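Local coordinates for protein DNA primase (Aquifex aeolicus, PDB 2AU3) that probably synthesises the short RNA primers on single-stranded DNA from which DNA polymerase starts replication, using a zinc-binding domain joined to a TOPRIM-containing polymerase core, at residues S78-A83 with V105-D110; P45-S50 with I68-L73; D114-S119 with Y181-L186; I193-P196 with V200-F203. All coordinates share one frame; numbering follows the deposited sequence.

Contact 1: residues S78-A83 with V105-D110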
loop_
_atom_site.group_PDB
_atom_site.type_symbol
_atom_site.label_atom_id
_atom_site.label_comp_id
_atom_site.label_asym_id
_atom_site.label_seq_id
_atom_site.Cartn_x
_atom_site.Cartn_y
_atom_site.Cartn_z
ATOM N N SER A 78 2.302 26.908 6.273
ATOM C CA SER A 78 2.252 25.994 5.151
ATOM C C SER A 78 3.585 25.261 4.994
ATOM O O SER A 78 4.652 25.722 5.444
ATOM C CB SER A 78 1.922 26.751 3.868
ATOM O OG SER A 78 3.084 27.389 3.386
ATOM N N TYR A 79 3.524 24.123 4.340
ATOM C CA TYR A 79 4.728 23.365 4.043
ATOM C C TYR A 79 5.814 24.277 3.443
ATOM O O TYR A 79 6.963 24.304 3.919
ATOM C CB TYR A 79 4.379 22.201 3.115
ATOM C CG TYR A 79 5.523 21.276 2.861
ATOM C CD1 TYR A 79 5.757 20.171 3.688
ATOM C CD2 TYR A 79 6.381 21.496 1.794
ATOM C CE1 TYR A 79 6.835 19.311 3.447
ATOM C CE2 TYR A 79 7.462 20.667 1.560
ATOM C CZ TYR A 79 7.680 19.572 2.381
ATOM O OH TYR A 79 8.754 18.748 2.115
ATOM N N PHE A 80 5.455 25.031 2.408
ATOM C CA PHE A 80 6.436 25.888 1.721
ATOM C C PHE A 80 6.862 27.140 2.494
ATOM O O PHE A 80 8.028 27.586 2.388
ATOM C CB PHE A 80 5.958 26.225 0.317
ATOM C CG PHE A 80 5.921 25.037 -0.604
ATOM C CD1 PHE A 80 7.083 24.315 -0.875
ATOM C CD2 PHE A 80 4.732 24.641 -1.205
ATOM C CE1 PHE A 80 7.063 23.205 -1.723
ATOM C CE2 PHE A 80 4.698 23.514 -2.048
ATOM C CZ PHE A 80 5.872 22.819 -2.319
ATOM N N GLU A 81 5.960 27.671 3.316
ATOM C CA GLU A 81 6.355 28.630 4.351
ATOM C C GLU A 81 7.428 28.049 5.297
ATOM O O GLU A 81 8.420 28.707 5.616
ATOM C CB GLU A 81 5.127 29.123 5.145
ATOM C CG GLU A 81 4.281 30.152 4.406
ATOM C CD GLU A 81 3.016 30.568 5.162
ATOM O OE1 GLU A 81 2.307 29.702 5.724
ATOM O OE2 GLU A 81 2.708 31.784 5.176
ATOM N N ALA A 82 7.218 26.821 5.756
ATOM C CA ALA A 82 8.197 26.134 6.611
ATOM C C ALA A 82 9.488 25.902 5.851
ATOM O O ALA A 82 10.587 26.033 6.415
ATOM C CB ALA A 82 7.636 24.790 7.108
ATOM N N ALA A 83 9.356 25.522 4.581
ATOM C CA ALA A 83 10.516 25.368 3.706
ATOM C C ALA A 83 11.374 26.651 3.654
ATOM O O ALA A 83 12.603 26.592 3.738
ATOM C CB ALA A 83 10.076 24.951 2.336
ATOM N N VAL A 105 1.860 19.369 -6.228
ATOM C CA VAL A 105 0.950 18.213 -6.309
ATOM C C VAL A 105 1.215 17.221 -5.152
ATOM O O VAL A 105 0.314 16.889 -4.368
ATOM C CB VAL A 105 1.026 17.564 -7.719
ATOM C CG1 VAL A 105 0.315 16.187 -7.775
ATOM C CG2 VAL A 105 0.399 18.509 -8.756
ATOM N N TYR A 106 2.478 16.821 -4.992
ATOM C CA TYR A 106 2.836 15.858 -3.950
ATOM C C TYR A 106 2.601 16.439 -2.573
ATOM O O TYR A 106 2.165 15.738 -1.664
ATOM C CB TYR A 106 4.302 15.405 -4.107
ATOM C CG TYR A 106 4.488 14.487 -5.298
ATOM C CD1 TYR A 106 4.117 13.129 -5.225
ATOM C CD2 TYR A 106 4.977 14.973 -6.507
ATOM C CE1 TYR A 106 4.265 12.272 -6.325
ATOM C CE2 TYR A 106 5.112 14.131 -7.628
ATOM C CZ TYR A 106 4.755 12.775 -7.529
ATOM O OH TYR A 106 4.883 11.938 -8.627
ATOM N N VAL A 107 2.873 17.734 -2.417
ATOM C CA VAL A 107 2.647 18.374 -1.141
ATOM C C VAL A 107 1.153 18.441 -0.855
ATOM O O VAL A 107 0.746 18.268 0.291
ATOM C CB VAL A 107 3.324 19.768 -1.043
ATOM C CG1 VAL A 107 2.780 20.578 0.147
ATOM C CG2 VAL A 107 4.834 19.608 -0.927
ATOM N N ALA A 108 0.344 18.656 -1.895
ATOM C CA ALA A 108 -1.111 18.710 -1.740
ATOM C C ALA A 108 -1.665 17.337 -1.369
ATOM O O ALA A 108 -2.497 17.211 -0.470
ATOM C CB ALA A 108 -1.788 19.210 -3.027
ATOM N N LEU A 109 -1.241 16.322 -2.112
ATOM C CA LEU A 109 -1.626 14.947 -1.797
ATOM C C LEU A 109 -1.378 14.654 -0.327
ATOM O O LEU A 109 -2.218 14.082 0.346
ATOM C CB LEU A 109 -0.888 13.950 -2.708
ATOM C CG LEU A 109 -1.574 13.839 -4.078
ATOM C CD1 LEU A 109 -0.647 13.197 -5.143
ATOM C CD2 LEU A 109 -2.908 13.056 -3.952
ATOM N N ASP A 110 -0.228 15.093 0.173
ATOM C CA ASP A 110 0.159 14.798 1.537
ATOM C C ASP A 110 -0.640 15.602 2.562
ATOM O O ASP A 110 -1.002 15.076 3.629
ATOM C CB ASP A 110 1.657 15.023 1.730
ATOM C CG ASP A 110 2.115 14.599 3.104
ATOM O OD1 ASP A 110 2.294 13.364 3.330
ATOM O OD2 ASP A 110 2.234 15.416 4.040
#

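Contact 2: residues P45-S50 with I68-L73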
loop_
_atom_site.group_PDB
_atom_site.type_symbol
_atom_site.label_atom_id
_atom_site.label_comp_id
_atom_site.label_asym_id
_atom_site.label_seq_id
_atom_site.Cartn_x
_atom_site.Cartn_y
_atom_site.Cartn_z
ATOM N N PRO A 45 5.712 8.474 25.597
ATOM C CA PRO A 45 6.321 8.987 24.365
ATOM C C PRO A 45 6.056 8.051 23.172
ATOM O O PRO A 45 6.446 6.887 23.211
ATOM C CB PRO A 45 7.808 9.056 24.705
ATOM C CG PRO A 45 7.844 9.197 26.193
ATOM C CD PRO A 45 6.691 8.362 26.696
ATOM N N SER A 46 5.372 8.562 22.152
ATOM C CA SER A 46 4.955 7.757 21.002
ATOM C C SER A 46 5.419 8.364 19.679
ATOM O O SER A 46 5.073 7.873 18.609
ATOM C CB SER A 46 3.433 7.631 20.976
ATOM O OG SER A 46 2.968 7.133 22.209
ATOM N N PHE A 47 6.203 9.427 19.776
ATOM C CA PHE A 47 6.613 10.236 18.624
ATOM C C PHE A 47 8.069 9.942 18.309
ATOM O O PHE A 47 8.963 10.254 19.114
ATOM C CB PHE A 47 6.420 11.718 18.972
ATOM C CG PHE A 47 6.758 12.667 17.857
ATOM C CD1 PHE A 47 5.745 13.293 17.139
ATOM C CD2 PHE A 47 8.093 12.987 17.570
ATOM C CE1 PHE A 47 6.047 14.211 16.119
ATOM C CE2 PHE A 47 8.407 13.894 16.559
ATOM C CZ PHE A 47 7.384 14.514 15.830
ATOM N N TYR A 48 8.307 9.346 17.137
ATOM C CA TYR A 48 9.620 8.839 16.771
ATOM C C TYR A 48 10.224 9.594 15.607
ATOM O O TYR A 48 9.523 10.004 14.688
ATOM C CB TYR A 48 9.564 7.339 16.454
ATOM C CG TYR A 48 9.348 6.478 17.680
ATOM C CD1 TYR A 48 10.413 5.859 18.317
ATOM C CD2 TYR A 48 8.070 6.293 18.197
ATOM C CE1 TYR A 48 10.211 5.060 19.435
ATOM C CE2 TYR A 48 7.861 5.511 19.309
ATOM C CZ TYR A 48 8.934 4.904 19.926
ATOM O OH TYR A 48 8.707 4.142 21.036
ATOM N N VAL A 49 11.539 9.785 15.670
ATOM C CA VAL A 49 12.287 10.390 14.591
ATOM C C VAL A 49 13.334 9.387 14.134
ATOM O O VAL A 49 14.120 8.903 14.944
ATOM C CB VAL A 49 12.960 11.704 15.055
ATOM C CG1 VAL A 49 13.766 12.314 13.907
ATOM C CG2 VAL A 49 11.893 12.706 15.585
ATOM N N SER A 50 13.310 9.030 12.851
ATOM C CA SER A 50 14.265 8.054 12.340
ATOM C C SER A 50 15.344 8.801 11.563
ATOM O O SER A 50 15.053 9.445 10.557
ATOM C CB SER A 50 13.546 7.047 11.438
ATOM O OG SER A 50 14.462 6.383 10.583
ATOM N N ILE A 68 10.653 19.487 7.020
ATOM C CA ILE A 68 9.909 20.692 6.681
ATOM C C ILE A 68 8.475 20.598 7.213
ATOM O O ILE A 68 7.912 21.579 7.744
ATOM C CB ILE A 68 9.858 20.893 5.153
ATOM C CG1 ILE A 68 11.267 21.183 4.600
ATOM C CG2 ILE A 68 8.852 22.030 4.805
ATOM C CD1 ILE A 68 11.372 21.087 3.066
ATOM N N LYS A 69 7.880 19.425 7.033
ATOM C CA LYS A 69 6.517 19.187 7.462
ATOM C C LYS A 69 6.390 19.315 8.984
ATOM O O LYS A 69 5.411 19.876 9.475
ATOM C CB LYS A 69 6.052 17.807 7.004
ATOM C CG LYS A 69 4.758 17.368 7.649
ATOM C CD LYS A 69 3.991 16.469 6.709
ATOM C CE LYS A 69 2.548 16.367 7.116
ATOM N NZ LYS A 69 2.064 14.984 6.881
ATOM N N PHE A 70 7.376 18.814 9.732
ATOM C CA PHE A 70 7.351 19.013 11.185
ATOM C C PHE A 70 7.242 20.513 11.530
ATOM O O PHE A 70 6.430 20.919 12.358
ATOM C CB PHE A 70 8.569 18.403 11.895
ATOM C CG PHE A 70 8.578 18.693 13.382
ATOM C CD1 PHE A 70 7.833 17.905 14.269
ATOM C CD2 PHE A 70 9.253 19.804 13.878
ATOM C CE1 PHE A 70 7.801 18.193 15.640
ATOM C CE2 PHE A 70 9.230 20.098 15.262
ATOM C CZ PHE A 70 8.496 19.305 16.129
ATOM N N VAL A 71 8.099 21.322 10.922
ATOM C CA VAL A 71 8.110 22.757 11.212
ATOM C C VAL A 71 6.765 23.380 10.834
ATOM O O VAL A 71 6.192 24.178 11.613
ATOM C CB VAL A 71 9.308 23.483 10.525
ATOM C CG1 VAL A 71 9.231 25.012 10.741
ATOM C CG2 VAL A 71 10.623 22.926 11.035
ATOM N N SER A 72 6.232 22.970 9.675
ATOM C CA SER A 72 4.910 23.434 9.235
ATOM C C SER A 72 3.848 23.184 10.295
ATOM O O SER A 72 2.977 24.039 10.538
ATOM C CB SER A 72 4.492 22.730 7.934
ATOM O OG SER A 72 3.237 23.198 7.500
ATOM N N LEU A 73 3.897 22.008 10.910
ATOM C CA LEU A 73 2.890 21.663 11.908
ATOM C C LEU A 73 3.168 22.380 13.220
ATOM O O LEU A 73 2.254 22.958 13.826
ATOM C CB LEU A 73 2.782 20.141 12.123
ATOM C CG LEU A 73 2.321 19.281 10.945
ATOM C CD1 LEU A 73 2.589 17.781 11.246
ATOM C CD2 LEU A 73 0.856 19.510 10.646
#

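Contact 3: residues D114-S119 with Y181-L186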
loop_
_atom_site.group_PDB
_atom_site.type_symbol
_atom_site.label_atom_id
_atom_site.label_comp_id
_atom_site.label_asym_id
_atom_site.label_seq_id
_atom_site.Cartn_x
_atom_site.Cartn_y
_atom_site.Cartn_z
ATOM N N ASP A 114 -3.394 14.335 5.505
ATOM C CA ASP A 114 -3.434 14.793 6.909
ATOM C C ASP A 114 -4.815 15.269 7.306
ATOM O O ASP A 114 -5.246 15.081 8.455
ATOM C CB ASP A 114 -2.445 15.947 7.131
ATOM C CG ASP A 114 -0.987 15.540 6.854
ATOM O OD1 ASP A 114 -0.619 14.347 7.038
ATOM O OD2 ASP A 114 -0.147 16.360 6.425
ATOM N N PHE A 115 -5.498 15.907 6.361
ATOM C CA PHE A 115 -6.854 16.406 6.570
ATOM C C PHE A 115 -7.834 15.246 6.834
ATOM O O PHE A 115 -8.617 15.261 7.798
ATOM C CB PHE A 115 -7.301 17.224 5.340
ATOM C CG PHE A 115 -8.777 17.466 5.286
ATOM C CD1 PHE A 115 -9.386 18.327 6.194
ATOM C CD2 PHE A 115 -9.565 16.806 4.353
ATOM C CE1 PHE A 115 -10.770 18.538 6.172
ATOM C CE2 PHE A 115 -10.944 17.012 4.313
ATOM C CZ PHE A 115 -11.543 17.894 5.228
ATOM N N TYR A 116 -7.770 14.242 5.970
ATOM C CA TYR A 116 -8.587 13.039 6.111
ATOM C C TYR A 116 -8.296 12.259 7.402
ATOM O O TYR A 116 -9.224 11.744 8.044
ATOM C CB TYR A 116 -8.345 12.126 4.939
ATOM C CG TYR A 116 -8.922 12.573 3.625
ATOM C CD1 TYR A 116 -10.111 13.306 3.557
ATOM C CD2 TYR A 116 -8.306 12.211 2.432
ATOM C CE1 TYR A 116 -10.643 13.707 2.301
ATOM C CE2 TYR A 116 -8.856 12.572 1.185
ATOM C CZ TYR A 116 -10.015 13.300 1.138
ATOM O OH TYR A 116 -10.538 13.634 -0.083
ATOM N N ARG A 117 -7.015 12.131 7.740
ATOM C CA ARG A 117 -6.608 11.488 8.993
ATOM C C ARG A 117 -7.226 12.205 10.190
ATOM O O ARG A 117 -7.814 11.573 11.051
ATOM C CB ARG A 117 -5.079 11.460 9.142
ATOM C CG ARG A 117 -4.632 10.937 10.485
ATOM C CD ARG A 117 -3.164 11.243 10.849
ATOM N NE ARG A 117 -2.246 10.732 9.837
ATOM C CZ ARG A 117 -1.518 11.511 9.056
ATOM N NH1 ARG A 117 -1.598 12.828 9.205
ATOM N NH2 ARG A 117 -0.701 10.984 8.138
ATOM N N GLU A 118 -7.098 13.530 10.230
ATOM C CA GLU A 118 -7.693 14.313 11.308
ATOM C C GLU A 118 -9.199 14.117 11.330
ATOM O O GLU A 118 -9.813 14.084 12.397
ATOM C CB GLU A 118 -7.412 15.808 11.102
ATOM C CG GLU A 118 -6.881 16.519 12.338
ATOM C CD GLU A 118 -7.903 17.447 12.974
ATOM O OE1 GLU A 118 -8.683 16.949 13.824
ATOM O OE2 GLU A 118 -7.932 18.672 12.633
ATOM N N SER A 119 -9.790 14.046 10.144
ATOM C CA SER A 119 -11.223 13.944 10.011
ATOM C C SER A 119 -11.720 12.589 10.532
ATOM O O SER A 119 -12.754 12.512 11.173
ATOM C CB SER A 119 -11.619 14.174 8.566
ATOM O OG SER A 119 -11.263 15.502 8.152
ATOM N N TYR A 181 -16.411 23.078 -5.682
ATOM C CA TYR A 181 -15.772 21.771 -5.709
ATOM C C TYR A 181 -16.466 20.716 -4.836
ATOM O O TYR A 181 -16.999 21.010 -3.758
ATOM C CB TYR A 181 -14.284 21.895 -5.359
ATOM C CG TYR A 181 -13.549 22.859 -6.266
ATOM C CD1 TYR A 181 -13.129 22.466 -7.542
ATOM C CD2 TYR A 181 -13.329 24.184 -5.879
ATOM C CE1 TYR A 181 -12.485 23.362 -8.396
ATOM C CE2 TYR A 181 -12.686 25.085 -6.731
ATOM C CZ TYR A 181 -12.254 24.657 -7.983
ATOM O OH TYR A 181 -11.614 25.534 -8.843
ATOM N N ARG A 182 -16.480 19.493 -5.341
ATOM C CA ARG A 182 -16.925 18.356 -4.571
ATOM C C ARG A 182 -15.831 17.288 -4.529
ATOM O O ARG A 182 -15.296 16.868 -5.551
ATOM C CB ARG A 182 -18.223 17.781 -5.138
ATOM C CG ARG A 182 -18.825 16.686 -4.273
ATOM C CD ARG A 182 -20.214 16.268 -4.720
ATOM N NE ARG A 182 -20.168 15.154 -5.650
ATOM C CZ ARG A 182 -20.515 15.217 -6.923
ATOM N NH1 ARG A 182 -20.936 16.355 -7.456
ATOM N NH2 ARG A 182 -20.435 14.127 -7.674
ATOM N N ASP A 183 -15.516 16.865 -3.319
ATOM C CA ASP A 183 -14.509 15.860 -3.077
ATOM C C ASP A 183 -14.990 14.564 -3.693
ATOM O O ASP A 183 -16.075 14.097 -3.386
ATOM C CB ASP A 183 -14.373 15.668 -1.568
ATOM C CG ASP A 183 -13.242 14.729 -1.181
ATOM O OD1 ASP A 183 -12.596 14.114 -2.071
ATOM O OD2 ASP A 183 -12.944 14.541 0.009
ATOM N N LEU A 184 -14.169 13.978 -4.548
ATOM C CA LEU A 184 -14.477 12.676 -5.127
ATOM C C LEU A 184 -14.764 11.608 -4.043
ATOM O O LEU A 184 -15.623 10.737 -4.221
ATOM C CB LEU A 184 -13.317 12.225 -6.020
ATOM C CG LEU A 184 -13.384 10.841 -6.678
ATOM C CD1 LEU A 184 -14.533 10.784 -7.698
ATOM C CD2 LEU A 184 -12.043 10.460 -7.332
ATOM N N PHE A 185 -14.077 11.719 -2.917
ATOM C CA PHE A 185 -14.151 10.730 -1.846
ATOM C C PHE A 185 -15.148 11.079 -0.739
ATOM O O PHE A 185 -15.212 10.380 0.284
ATOM C CB PHE A 185 -12.759 10.534 -1.263
ATOM C CG PHE A 185 -11.795 10.009 -2.253
ATOM C CD1 PHE A 185 -11.799 8.659 -2.579
ATOM C CD2 PHE A 185 -10.936 10.861 -2.929
ATOM C CE1 PHE A 185 -10.933 8.162 -3.533
ATOM C CE2 PHE A 185 -10.049 10.362 -3.894
ATOM C CZ PHE A 185 -10.049 9.023 -4.187
ATOM N N LEU A 186 -15.936 12.136 -0.950
ATOM C CA LEU A 186 -16.892 12.618 0.060
ATOM C C LEU A 186 -17.632 11.487 0.777
ATOM O O LEU A 186 -18.175 10.602 0.133
ATOM C CB LEU A 186 -17.903 13.598 -0.559
ATOM C CG LEU A 186 -18.838 14.322 0.408
ATOM C CD1 LEU A 186 -18.034 15.178 1.398
ATOM C CD2 LEU A 186 -19.801 15.210 -0.383
#

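Contact 4: residues I193-P196 with V200-F203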
loop_
_atom_site.group_PDB
_atom_site.type_symbol
_atom_site.label_atom_id
_atom_site.label_comp_id
_atom_site.label_asym_id
_atom_site.label_seq_id
_atom_site.Cartn_x
_atom_site.Cartn_y
_atom_site.Cartn_z
ATOM N N ILE A 193 -3.103 5.777 -0.945
ATOM C CA ILE A 193 -2.322 4.907 -1.799
ATOM C C ILE A 193 -0.952 5.535 -1.933
ATOM O O ILE A 193 -0.842 6.709 -2.328
ATOM C CB ILE A 193 -2.988 4.783 -3.171
ATOM C CG1 ILE A 193 -4.382 4.146 -3.026
ATOM C CG2 ILE A 193 -2.084 3.996 -4.111
ATOM C CD1 ILE A 193 -5.160 3.975 -4.335
ATOM N N LYS A 194 0.079 4.778 -1.540
ATOM C CA LYS A 194 1.462 5.254 -1.559
ATOM C C LYS A 194 2.264 4.539 -2.622
ATOM O O LYS A 194 2.062 3.345 -2.851
ATOM C CB LYS A 194 2.147 5.035 -0.198
ATOM C CG LYS A 194 1.470 5.820 0.931
ATOM C CD LYS A 194 2.096 5.603 2.292
ATOM C CE LYS A 194 1.279 6.335 3.374
ATOM N NZ LYS A 194 2.064 6.537 4.622
ATOM N N ASP A 195 3.222 5.234 -3.230
ATOM C CA ASP A 195 4.152 4.552 -4.115
ATOM C C ASP A 195 5.128 3.705 -3.290
ATOM O O ASP A 195 5.133 3.824 -2.074
ATOM C CB ASP A 195 4.857 5.540 -5.058
ATOM C CG ASP A 195 5.756 6.521 -4.351
ATOM O OD1 ASP A 195 6.141 6.319 -3.169
ATOM O OD2 ASP A 195 6.153 7.555 -4.943
ATOM N N PRO A 196 5.956 2.866 -3.921
ATOM C CA PRO A 196 6.870 1.999 -3.157
ATOM C C PRO A 196 7.815 2.746 -2.204
ATOM O O PRO A 196 8.358 2.101 -1.301
ATOM C CB PRO A 196 7.661 1.276 -4.254
ATOM C CG PRO A 196 6.712 1.237 -5.394
ATOM C CD PRO A 196 6.064 2.614 -5.371
ATOM N N VAL A 200 2.451 9.551 -0.848
ATOM C CA VAL A 200 1.032 9.462 -1.148
ATOM C C VAL A 200 0.828 9.924 -2.598
ATOM O O VAL A 200 1.212 11.039 -2.960
ATOM C CB VAL A 200 0.213 10.315 -0.173
ATOM C CG1 VAL A 200 -1.261 10.371 -0.632
ATOM C CG2 VAL A 200 0.298 9.717 1.222
ATOM N N ILE A 201 0.273 9.051 -3.437
ATOM C CA ILE A 201 0.050 9.389 -4.835
ATOM C C ILE A 201 -1.441 9.470 -5.172
ATOM O O ILE A 201 -1.801 9.873 -6.270
ATOM C CB ILE A 201 0.772 8.401 -5.794
ATOM C CG1 ILE A 201 0.372 6.936 -5.497
ATOM C CG2 ILE A 201 2.287 8.608 -5.736
ATOM C CD1 ILE A 201 0.767 5.973 -6.619
ATOM N N GLY A 202 -2.290 9.101 -4.224
ATOM C CA GLY A 202 -3.740 9.129 -4.401
ATOM C C GLY A 202 -4.444 8.401 -3.282
ATOM O O GLY A 202 -3.840 8.128 -2.209
ATOM N N PHE A 203 -5.728 8.094 -3.515
ATOM C CA PHE A 203 -6.581 7.468 -2.501
ATOM C C PHE A 203 -7.510 6.408 -3.083
ATOM O O PHE A 203 -7.900 6.492 -4.245
ATOM C CB PHE A 203 -7.432 8.524 -1.810
ATOM C CG PHE A 203 -6.627 9.651 -1.219
ATOM C CD1 PHE A 203 -5.950 9.478 -0.008
ATOM C CD2 PHE A 203 -6.527 10.870 -1.883
ATOM C CE1 PHE A 203 -5.191 10.523 0.540
ATOM C CE2 PHE A 203 -5.784 11.933 -1.335
ATOM C CZ PHE A 203 -5.103 11.760 -0.152
#

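Contact 1: residues S78-A83 with V105-D110
The first turn of helix 79-90 packs against helix 101-122 at Val107, with the CA atoms of Tyr79 and Val107 7.5 Å apart and no hydrogen bond between the two backbones. The result is a small helix-helix interface in which one aliphatic side chain, Val107, is received by two aromatic ones, joining the CHC2 zinc-finger region to the long helix 101-122. Both methyl groups of Val107 are used. CG2 lies over one face of the Tyr79 ring, 4.0 Å from its centroid and 28° off the normal, a CH-pi contact, while CG1 packs on Tyr79 CB at 3.7 Å. CG2 also comes within 3.7 Å of Phe80 CZ, approaching that ring obliquely. With Tyr79 CG anti to the backbone N (chi1 -174°), the ring extends across the interface, and its hydroxyl ends in hydrogen bonds with Asp66 and Arg11. Phe80 turns its CD1 to the edge of the Tyr79 ring, and its side chain also packs on Ile7 and Ile99. The start of the helix carrying both rings is closed by a capping box: Ser78 OG accepts from Glu81 N at 2.9 Å, and in return the backbone N of Ser78 gives a nearly straight bond, 176°, to the anti lone pair of Glu81 OE1, 2.8 Å away.

Contact 2: residues P45-S50 with I68-L73
Phe47, on a central strand of the antiparallel zinc-ribbon sheet, meets Phe70 of helix 67-75, so that the contact fastens the CHC2 zinc finger to the helix following its last strand. Across the two segments the interaction is purely apolar and aromatic. The rings touch rim to rim, neither over the face of the other, with centroids 6.0 Å apart and planes turned by 70°. Both side chains have CG anti to the backbone N (chi1 -178° for Phe47 and 176° for Phe70), and this extended setting carries each ring out from its own backbone to the meeting point. Further aromatic packing surrounds the pair: Phe47 also lies against Phe56 with the planes nearly parallel, and Phe70 meets Tyr23 edge-to-face. The side chain of Phe47 is about 5 Å from the zinc ion bound by Cys37, His40, Cys58 and Cys61, and touches Cys37, making it part of the hydrophobic packing beside the metal site. Polar bonding belongs to the surroundings: strand 47-50 is paired through backbone hydrogen bonds with strands 32-35 and 55-58. At the aromatic junction itself, Phe47 CZ approaches Phe70 obliquely, 3.7 Å from Phe70 CE1 and 3.8 Å from Phe70 CD1.

Contact 3: residues D114-S119 with Y181-L186
Tyr116 and Asp183 reach for each other from opposite directions, the tyrosine from helix 101-122 and the aspartate from the end of strand 182-183, where an Asx turn and a type I beta turn bend the chain. The phenol ring and the carboxylate are nearly coplanar, their planes only 9° apart, and Tyr116 OH donates to Asp183 OD2 over 2.6 Å. The hydroxyl comes in on the syn side of the oxygen, somewhat out of the carboxylate plane. Because OD2 lies at the edge of the tyrosine ring, it also approaches CE1 of Tyr116 at 3.4 Å. With CG of Asp183 anti to the backbone N (chi1 -174°), the carboxylate is carried toward the helix, while OD1 accepts from Phe185 N at 2.9 Å, closing the Asx turn. That bond comes from above the carboxylate plane. With OD2 bonded to the tyrosine and OD1 to the turn, the rotation of the group is restrained. Both the tyrosine and the aspartate are buried, and Ala148 packs against both side chains. The contact thus ties the long helix to a tight turn in the N-terminal part of the catalytic core. Phe185 adds an apolar flank, its CB lying 4.0 Å from Tyr116 OH.

Contact 4: residues I193-P196 with V200-F203
Ile193 pairs with Ile201 and Gly202 in a classic beta bulge, a distortion of the hairpin formed by strands 188-194 and 200-207 in the catalytic core. The tight part is the backbone at this bulge. Ile193 N donates to Gly202 O at 2.8 Å, and Ile193 O receives Ile201 N at 2.8 Å, nearly along the C=O axis, with a second, weak bond from Gly202 N at 3.4 Å. One carbonyl oxygen is thus shared by two successive NH groups. Gly202 has no side chain on the face to which Ile193 turns, and the isoleucine runs along the opposing chain until its CD1 meets Phe203 C at 3.6 Å. Toward the turn the packing is looser. Asp195 CB touches Ile201 CG2 at 4.1 Å, and its carboxylate forms a salt bridge with Arg199 of the connecting turn. On the face shared by Lys194 and Val200, the partly exposed lysine, extended beyond CG, crosses the valine obliquely and carries its amino group onward to a salt bridge with Asp144. Lys194 and Val200 form a non-hydrogen-bonded pair, in which Val200 CG2 is equally far, 4.1 Å, from Lys194 CG and CE.

Helix 101-122 is common to contacts 1 and 3: an early part packs against the zinc-finger region in contact 1, and a later turn bonds to the turn after strand 182-183 in contact 3. Contact 2 belongs to the zinc-binding region, and Lys69 on its helix forms salt bridges to Asp110 of contact 1 and Asp114 of contact 3. Contacts 2, 3 and 4 are buried, whereas contact 1 is only partly so. Chemistry follows place: apolar and aromatic packing in contacts 1 and 2, a buried side-chain hydrogen bond in contact 3, and main-chain pairing in contact 4, where Phe203 also packs on Leu109, Tyr116 and Phe185.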